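Local coordinates for putative uncharacterized protein PH1404 (Pyrococcus horikoshii, PDB 3AF6), which is a zinc-dependent RNA nuclease of the metallo-beta-lactamase superfamily that probably terminates transcription in a manner linked to cleavage of the nascent RNA, at residues 251-256 / 335-340; 205-208 / 213-216. All coordinates share one frame; numbering follows the deposited sequence.

Both contacts belong to the metallo-beta-lactamase part of the chain, and their centres lie about 10 Å apart. Contact 2 comes first in sequence: the hairpin 205-208 / 213-216 closes before contact 1 opens with residues 251-256. Strands 213-216 and 251-253 are parallel neighbours in one mixed sheet, where probable hydrogen bonds join Ile253 N to Leu215 O and Leu215 N to Ala251 O. Contact 1 then spans from this sheet to strand 335-341 of a second mixed sheet, and Ile335 also packs on Val214. Together they tie the hairpin into one sheet of the fold and pack that sheet on the other, beside a strand that leads towards His256, a zinc ligand a few residues further on.

Contact 1: residues 251-256 / 335-340; sequences AIIITH and IRLTLH. With ZN (zinc ion), chain I.
Ile253 meets Leu337 and Leu339 across the interface of two beta sheets, a purely apolar contact. From CB, directed toward strand 335-341, the isoleucine divides into two branches. Ile253 CG2, anti to the backbone N, lies 4.1 Å from Leu339 CD2, the two side chains sliding past each other in opposite directions. The other branch leaves through CG1, anti to the carbonyl carbon (chi1 -49°), and meets Leu337 tip to tip, with Ile253 CD1 3.7 Å from Leu337 CD1. A beta-branched residue suits this place because its two arms reach two different leucines, which stand two positions apart on one face of their strand. The backbones stay well separated, with 9.3 Å between the CA atoms of Ile253 and Leu337, as befits sheets joined by side chains.

Further along the same segment, Thr255 and His256 lead into the metal site. His256 NE2 binds a zinc ion at 2.2 Å. On its other side His256 ND1 donates a bent hydrogen bond to Thr255 OG1 (3.1 Å), which lies 29° out of the ring plane; the zinc bond mainly fixes the ring, and this bond assists. His258 and His344 bind the same zinc.

Val351 of strand 349-355 touches Ile253, Leu337 and Leu339, Tyr279 of strand 278-280 packs on Leu337, and helix 259-262 lies against Ile254 and Thr255.

Contact 2: residues 205-208 / 213-216; sequences LLVQ and FVLV
Leu205 to Gln208 pair with Phe213 to Val216 as the two arms of an antiparallel beta hairpin, part of a mixed sheet in the metallo-beta-lactamase fold. The strand directions differ by 158°.

Backbone hydrogen bonds come in two reciprocal sets. Leu205 and Val216 form one hydrogen-bonded pair, each N giving to the other's O, with Val216 N 2.7 Å from Leu205 O. Val207 and Val214 form the next in the same way, Val207 N lying 2.9 Å from Val214 O. Leu206 with Leu215, and Gln208 with Phe213, are the non-hydrogen-bonded pairs between and beyond them. A CA-H...O contact from Phe213 CA to Val207 O supplements the ladder.

Apolar packing occupies both faces. On one, Val207 and Val214 lie side by side, CB of the former against CG2 of the latter. These compact beta-branched side chains suit extended strands, and both also touch Leu353 of strand 349-355, so this face looks into the core between the sheets. On the other, the longer leucines bend their ends towards the partner strand: Leu206 CB is a loose 4.5 Å from Leu215 CD1, and methyls rest against backbone carbonyls, Leu206 CD1 near Val214 O and Leu215 CD1 near Leu205 O.

The aromatic contact ends this second face. With CG anti to its carbonyl carbon (chi1 -44°), Gln208 lays its aliphatic part beside Phe213, amide and ring planes 32° apart. Glutamine is long enough to do this while its OE1 takes a weak hydrogen bond from Arg190. Gln208 CG lies at the ring edge, in its plane, 3.3 Å from Phe213 CE1.

Contact 1: residues 251-256 / 335-340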
ATOM      1  N   ALA A 251      14.286   9.766   3.368  1.00 36.30           N
ATOM      2  CA  ALA A 251      12.956   9.194   3.338  1.00 34.36           C
ATOM      3  C   ALA A 251      12.874   7.771   2.838  1.00 33.07           C
ATOM      4  O   ALA A 251      13.775   7.273   2.170  1.00 32.84           O
ATOM      5  CB  ALA A 251      12.060  10.071   2.477  1.00 35.76           C
ATOM      6  N   ILE A 252      11.761   7.127   3.177  1.00 32.37           N
ATOM      7  CA  ILE A 252      11.463   5.775   2.727  1.00 30.84           C
ATOM      8  C   ILE A 252      10.142   5.894   1.951  1.00 30.57           C
ATOM      9  O   ILE A 252       9.254   6.645   2.339  1.00 31.70           O
ATOM     10  CB  ILE A 252      11.278   4.799   3.910  1.00 29.25           C
ATOM     11  CG1 ILE A 252      12.587   4.681   4.701  1.00 31.22           C
ATOM     12  CG2 ILE A 252      10.865   3.431   3.387  1.00 26.72           C
ATOM     13  CD1 ILE A 252      12.511   3.782   5.942  1.00 28.43           C
ATOM     14  N   ILE A 253      10.019   5.183   0.842  1.00 29.73           N
ATOM     15  CA  ILE A 253       8.792   5.231   0.063  1.00 30.27           C
ATOM     16  C   ILE A 253       8.312   3.801  -0.113  1.00 30.76           C
ATOM     17  O   ILE A 253       9.127   2.906  -0.347  1.00 33.13           O
ATOM     18  CB  ILE A 253       9.040   5.841  -1.333  1.00 30.73           C
ATOM     19  CG1 ILE A 253       9.816   7.149  -1.190  1.00 32.56           C
ATOM     20  CG2 ILE A 253       7.715   6.080  -2.044  1.00 26.69           C
ATOM     21  CD1 ILE A 253      10.205   7.774  -2.500  1.00 35.67           C
ATOM     22  N   ILE A 254       7.008   3.573  -0.009  1.00 28.35           N
ATOM     23  CA  ILE A 254       6.493   2.225  -0.182  1.00 30.02           C
ATOM     24  C   ILE A 254       5.553   2.124  -1.385  1.00 32.73           C
ATOM     25  O   ILE A 254       4.568   2.855  -1.461  1.00 36.13           O
ATOM     26  CB  ILE A 254       5.756   1.757   1.087  1.00 28.15           C
ATOM     27  CG1 ILE A 254       6.685   1.894   2.308  1.00 29.55           C
ATOM     28  CG2 ILE A 254       5.277   0.321   0.911  1.00 24.85           C
ATOM     29  CD1 ILE A 254       8.051   1.180   2.189  1.00 23.32           C
ATOM     30  N   THR A 255       5.858   1.220  -2.320  1.00 32.38           N
ATOM     31  CA  THR A 255       5.034   1.028  -3.516  1.00 32.34           C
ATOM     32  C   THR A 255       3.655   0.455  -3.168  1.00 35.53           C
ATOM     33  O   THR A 255       2.632   0.910  -3.700  1.00 36.38           O
ATOM     34  CB  THR A 255       5.704   0.072  -4.528  1.00 31.55           C
ATOM     35  OG1 THR A 255       5.826  -1.234  -3.955  1.00 28.97           O
ATOM     36  CG2 THR A 255       7.071   0.580  -4.909  1.00 30.95           C
ATOM     37  N   HIS A 256       3.631  -0.568  -2.312  1.00 34.07           N
ATOM     38  CA  HIS A 256       2.371  -1.160  -1.890  1.00 35.35           C
ATOM     39  C   HIS A 256       2.478  -1.946  -0.593  1.00 36.67           C
ATOM     40  O   HIS A 256       3.568  -2.261  -0.124  1.00 38.59           O
ATOM     41  CB  HIS A 256       1.734  -2.000  -2.995  1.00 36.58           C
ATOM     42  CG  HIS A 256       2.449  -3.277  -3.305  1.00 38.05           C
ATOM     43  ND1 HIS A 256       3.581  -3.328  -4.091  1.00 40.48           N
ATOM     44  CD2 HIS A 256       2.137  -4.563  -3.013  1.00 37.01           C
ATOM     45  CE1 HIS A 256       3.929  -4.588  -4.280  1.00 40.24           C
ATOM     46  NE2 HIS A 256       3.068  -5.357  -3.636  1.00 39.63           N
ATOM     47  N   ILE A 335      15.333  15.958  -4.702  1.00 36.99           N
ATOM     48  CA  ILE A 335      14.460  14.864  -5.117  1.00 36.83           C
ATOM     49  C   ILE A 335      13.003  15.234  -4.954  1.00 37.37           C
ATOM     50  O   ILE A 335      12.585  15.645  -3.879  1.00 38.25           O
ATOM     51  CB  ILE A 335      14.704  13.580  -4.285  1.00 37.47           C
ATOM     52  CG1 ILE A 335      16.105  13.025  -4.556  1.00 36.69           C
ATOM     53  CG2 ILE A 335      13.648  12.532  -4.622  1.00 34.34           C
ATOM     54  CD1 ILE A 335      16.419  11.769  -3.777  1.00 37.72           C
ATOM     55  N   ARG A 336      12.225  15.077  -6.021  1.00 38.18           N
ATOM     56  CA  ARG A 336      10.800  15.376  -5.973  1.00 38.33           C
ATOM     57  C   ARG A 336      10.005  14.113  -6.269  1.00 38.28           C
ATOM     58  O   ARG A 336      10.225  13.436  -7.280  1.00 38.22           O
ATOM     59  CB  ARG A 336      10.441  16.461  -6.979  1.00 42.34           C
ATOM     60  CG  ARG A 336       9.983  17.750  -6.336  1.00 45.40           C
ATOM     61  CD  ARG A 336       9.283  18.604  -7.353  1.00 49.16           C
ATOM     62  NE  ARG A 336      10.220  19.135  -8.333  1.00 52.93           N
ATOM     63  CZ  ARG A 336      11.099  20.093  -8.067  1.00 54.08           C
ATOM     64  NH1 ARG A 336      11.148  20.620  -6.852  1.00 56.48           N
ATOM     65  NH2 ARG A 336      11.924  20.523  -9.009  1.00 54.03           N
ATOM     66  N   LEU A 337       9.066  13.810  -5.381  1.00 37.52           N
ATOM     67  CA  LEU A 337       8.247  12.610  -5.490  1.00 36.67           C
ATOM     68  C   LEU A 337       6.835  12.790  -6.010  1.00 37.13           C
ATOM     69  O   LEU A 337       6.160  13.774  -5.719  1.00 38.64           O
ATOM     70  CB  LEU A 337       8.163  11.921  -4.123  1.00 34.09           C
ATOM     71  CG  LEU A 337       7.234  10.710  -3.996  1.00 31.82           C
ATOM     72  CD1 LEU A 337       7.829   9.502  -4.722  1.00 27.59           C
ATOM     73  CD2 LEU A 337       7.032  10.390  -2.519  1.00 32.87           C
ATOM     74  N   THR A 338       6.404  11.807  -6.782  1.00 37.98           N
ATOM     75  CA  THR A 338       5.061  11.757  -7.321  1.00 38.55           C
ATOM     76  C   THR A 338       4.760  10.269  -7.403  1.00 38.74           C
ATOM     77  O   THR A 338       5.593   9.497  -7.872  1.00 38.28           O
ATOM     78  CB  THR A 338       4.948  12.337  -8.753  1.00 38.71           C
ATOM     79  OG1 THR A 338       5.460  13.671  -8.786  1.00 38.83           O
ATOM     80  CG2 THR A 338       3.479  12.369  -9.184  1.00 37.48           C
ATOM     81  N   LEU A 339       3.583   9.872  -6.931  1.00 38.89           N
ATOM     82  CA  LEU A 339       3.168   8.476  -6.977  1.00 37.63           C
ATOM     83  C   LEU A 339       2.076   8.342  -8.036  1.00 38.84           C
ATOM     84  O   LEU A 339       1.246   9.242  -8.205  1.00 38.50           O
ATOM     85  CB  LEU A 339       2.619   8.035  -5.622  1.00 35.37           C
ATOM     86  CG  LEU A 339       3.557   8.080  -4.418  1.00 33.57           C
ATOM     87  CD1 LEU A 339       2.778   7.627  -3.177  1.00 32.49           C
ATOM     88  CD2 LEU A 339       4.770   7.190  -4.664  1.00 30.35           C
ATOM     89  N   HIS A 340       2.084   7.220  -8.747  1.00 38.37           N
ATOM     90  CA  HIS A 340       1.104   6.959  -9.789  1.00 38.47           C
ATOM     91  C   HIS A 340       0.530   5.563  -9.602  1.00 40.58           C
ATOM     92  O   HIS A 340       1.138   4.703  -8.955  1.00 43.14           O
ATOM     93  CB  HIS A 340       1.752   7.062 -11.174  1.00 37.53           C
ATOM     94  CG  HIS A 340       2.156   8.453 -11.552  1.00 39.87           C
ATOM     95  ND1 HIS A 340       1.243   9.470 -11.736  1.00 40.63           N
ATOM     96  CD2 HIS A 340       3.376   9.000 -11.771  1.00 40.73           C
ATOM     97  CE1 HIS A 340       1.882  10.582 -12.050  1.00 42.23           C
ATOM     98  NE2 HIS A 340       3.178  10.325 -12.079  1.00 42.96           N
TER
HETATM   99 ZN    ZN I 657       2.468  -7.446  -4.200  1.00 91.68          ZN

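Contact 2: residues 205-208 / 213-216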
ATOM      1  N   LEU A 205      15.448  -0.763  -2.478  1.00 32.16           N
ATOM      2  CA  LEU A 205      16.309  -0.063  -3.415  1.00 33.58           C
ATOM      3  C   LEU A 205      16.723   1.286  -2.843  1.00 34.61           C
ATOM      4  O   LEU A 205      15.880   2.119  -2.484  1.00 34.98           O
ATOM      5  CB  LEU A 205      15.562   0.092  -4.741  1.00 33.78           C
ATOM      6  CG  LEU A 205      16.195   0.721  -5.973  1.00 36.82           C
ATOM      7  CD1 LEU A 205      15.451   0.220  -7.194  1.00 37.47           C
ATOM      8  CD2 LEU A 205      16.123   2.237  -5.900  1.00 38.41           C
ATOM      9  N   LEU A 206      18.034   1.482  -2.748  1.00 32.52           N
ATOM     10  CA  LEU A 206      18.589   2.700  -2.195  1.00 31.19           C
ATOM     11  C   LEU A 206      18.986   3.649  -3.301  1.00 30.56           C
ATOM     12  O   LEU A 206      19.786   3.291  -4.164  1.00 29.98           O
ATOM     13  CB  LEU A 206      19.813   2.372  -1.340  1.00 29.40           C
ATOM     14  CG  LEU A 206      20.530   3.549  -0.674  1.00 30.12           C
ATOM     15  CD1 LEU A 206      19.598   4.241   0.333  1.00 29.45           C
ATOM     16  CD2 LEU A 206      21.770   3.024   0.034  1.00 30.53           C
ATOM     17  N   VAL A 207      18.420   4.853  -3.278  1.00 30.12           N
ATOM     18  CA  VAL A 207      18.745   5.863  -4.288  1.00 30.72           C
ATOM     19  C   VAL A 207      19.699   6.859  -3.659  1.00 30.42           C
ATOM     20  O   VAL A 207      19.427   7.368  -2.575  1.00 31.06           O
ATOM     21  CB  VAL A 207      17.486   6.628  -4.789  1.00 29.32           C
ATOM     22  CG1 VAL A 207      17.895   7.673  -5.802  1.00 24.22           C
ATOM     23  CG2 VAL A 207      16.493   5.656  -5.409  1.00 25.41           C
ATOM     24  N   GLN A 208      20.811   7.133  -4.339  1.00 31.76           N
ATOM     25  CA  GLN A 208      21.814   8.060  -3.822  1.00 34.04           C
ATOM     26  C   GLN A 208      22.162   9.214  -4.746  1.00 36.24           C
ATOM     27  O   GLN A 208      22.147   9.077  -5.980  1.00 37.55           O
ATOM     28  CB  GLN A 208      23.146   7.346  -3.558  1.00 34.97           C
ATOM     29  CG  GLN A 208      23.090   6.007  -2.871  1.00 37.62           C
ATOM     30  CD  GLN A 208      24.430   5.300  -2.940  1.00 37.23           C
ATOM     31  OE1 GLN A 208      25.459   5.867  -2.599  1.00 36.70           O
ATOM     32  NE2 GLN A 208      24.419   4.054  -3.386  1.00 39.86           N
ATOM     33  N   PHE A 213      19.489  10.690   0.226  1.00 32.25           N
ATOM     34  CA  PHE A 213      19.291   9.259   0.256  1.00 32.92           C
ATOM     35  C   PHE A 213      17.821   8.948   0.513  1.00 33.07           C
ATOM     36  O   PHE A 213      17.194   9.507   1.426  1.00 32.34           O
ATOM     37  CB  PHE A 213      20.144   8.627   1.360  1.00 31.08           C
ATOM     38  CG  PHE A 213      21.609   8.669   1.083  1.00 29.83           C
ATOM     39  CD1 PHE A 213      22.161   7.880   0.077  1.00 29.05           C
ATOM     40  CD2 PHE A 213      22.450   9.486   1.838  1.00 29.70           C
ATOM     41  CE1 PHE A 213      23.536   7.900  -0.175  1.00 29.06           C
ATOM     42  CE2 PHE A 213      23.822   9.513   1.598  1.00 30.92           C
ATOM     43  CZ  PHE A 213      24.369   8.716   0.586  1.00 30.16           C
ATOM     44  N   VAL A 214      17.272   8.070  -0.313  1.00 30.81           N
ATOM     45  CA  VAL A 214      15.897   7.645  -0.151  1.00 31.41           C
ATOM     46  C   VAL A 214      15.841   6.137  -0.364  1.00 31.79           C
ATOM     47  O   VAL A 214      16.545   5.576  -1.215  1.00 30.63           O
ATOM     48  CB  VAL A 214      14.930   8.336  -1.152  1.00 30.96           C
ATOM     49  CG1 VAL A 214      14.956   9.840  -0.961  1.00 29.68           C
ATOM     50  CG2 VAL A 214      15.298   7.963  -2.559  1.00 32.25           C
ATOM     51  N   LEU A 215      15.002   5.487   0.429  1.00 32.06           N
ATOM     52  CA  LEU A 215      14.835   4.054   0.341  1.00 33.61           C
ATOM     53  C   LEU A 215      13.500   3.766  -0.326  1.00 34.27           C
ATOM     54  O   LEU A 215      12.461   4.257   0.123  1.00 37.07           O
ATOM     55  CB  LEU A 215      14.866   3.456   1.748  1.00 35.81           C
ATOM     56  CG  LEU A 215      14.998   1.941   1.929  1.00 38.30           C
ATOM     57  CD1 LEU A 215      16.147   1.416   1.081  1.00 38.54           C
ATOM     58  CD2 LEU A 215      15.242   1.633   3.415  1.00 39.67           C
ATOM     59  N   VAL A 216      13.520   3.007  -1.416  1.00 32.58           N
ATOM     60  CA  VAL A 216      12.266   2.651  -2.075  1.00 30.60           C
ATOM     61  C   VAL A 216      11.972   1.217  -1.687  1.00 28.98           C
ATOM     62  O   VAL A 216      12.646   0.289  -2.120  1.00 26.82           O
ATOM     63  CB  VAL A 216      12.352   2.778  -3.603  1.00 30.99           C
ATOM     64  CG1 VAL A 216      11.055   2.290  -4.239  1.00 26.78           C
ATOM     65  CG2 VAL A 216      12.592   4.229  -3.972  1.00 32.03           C
TER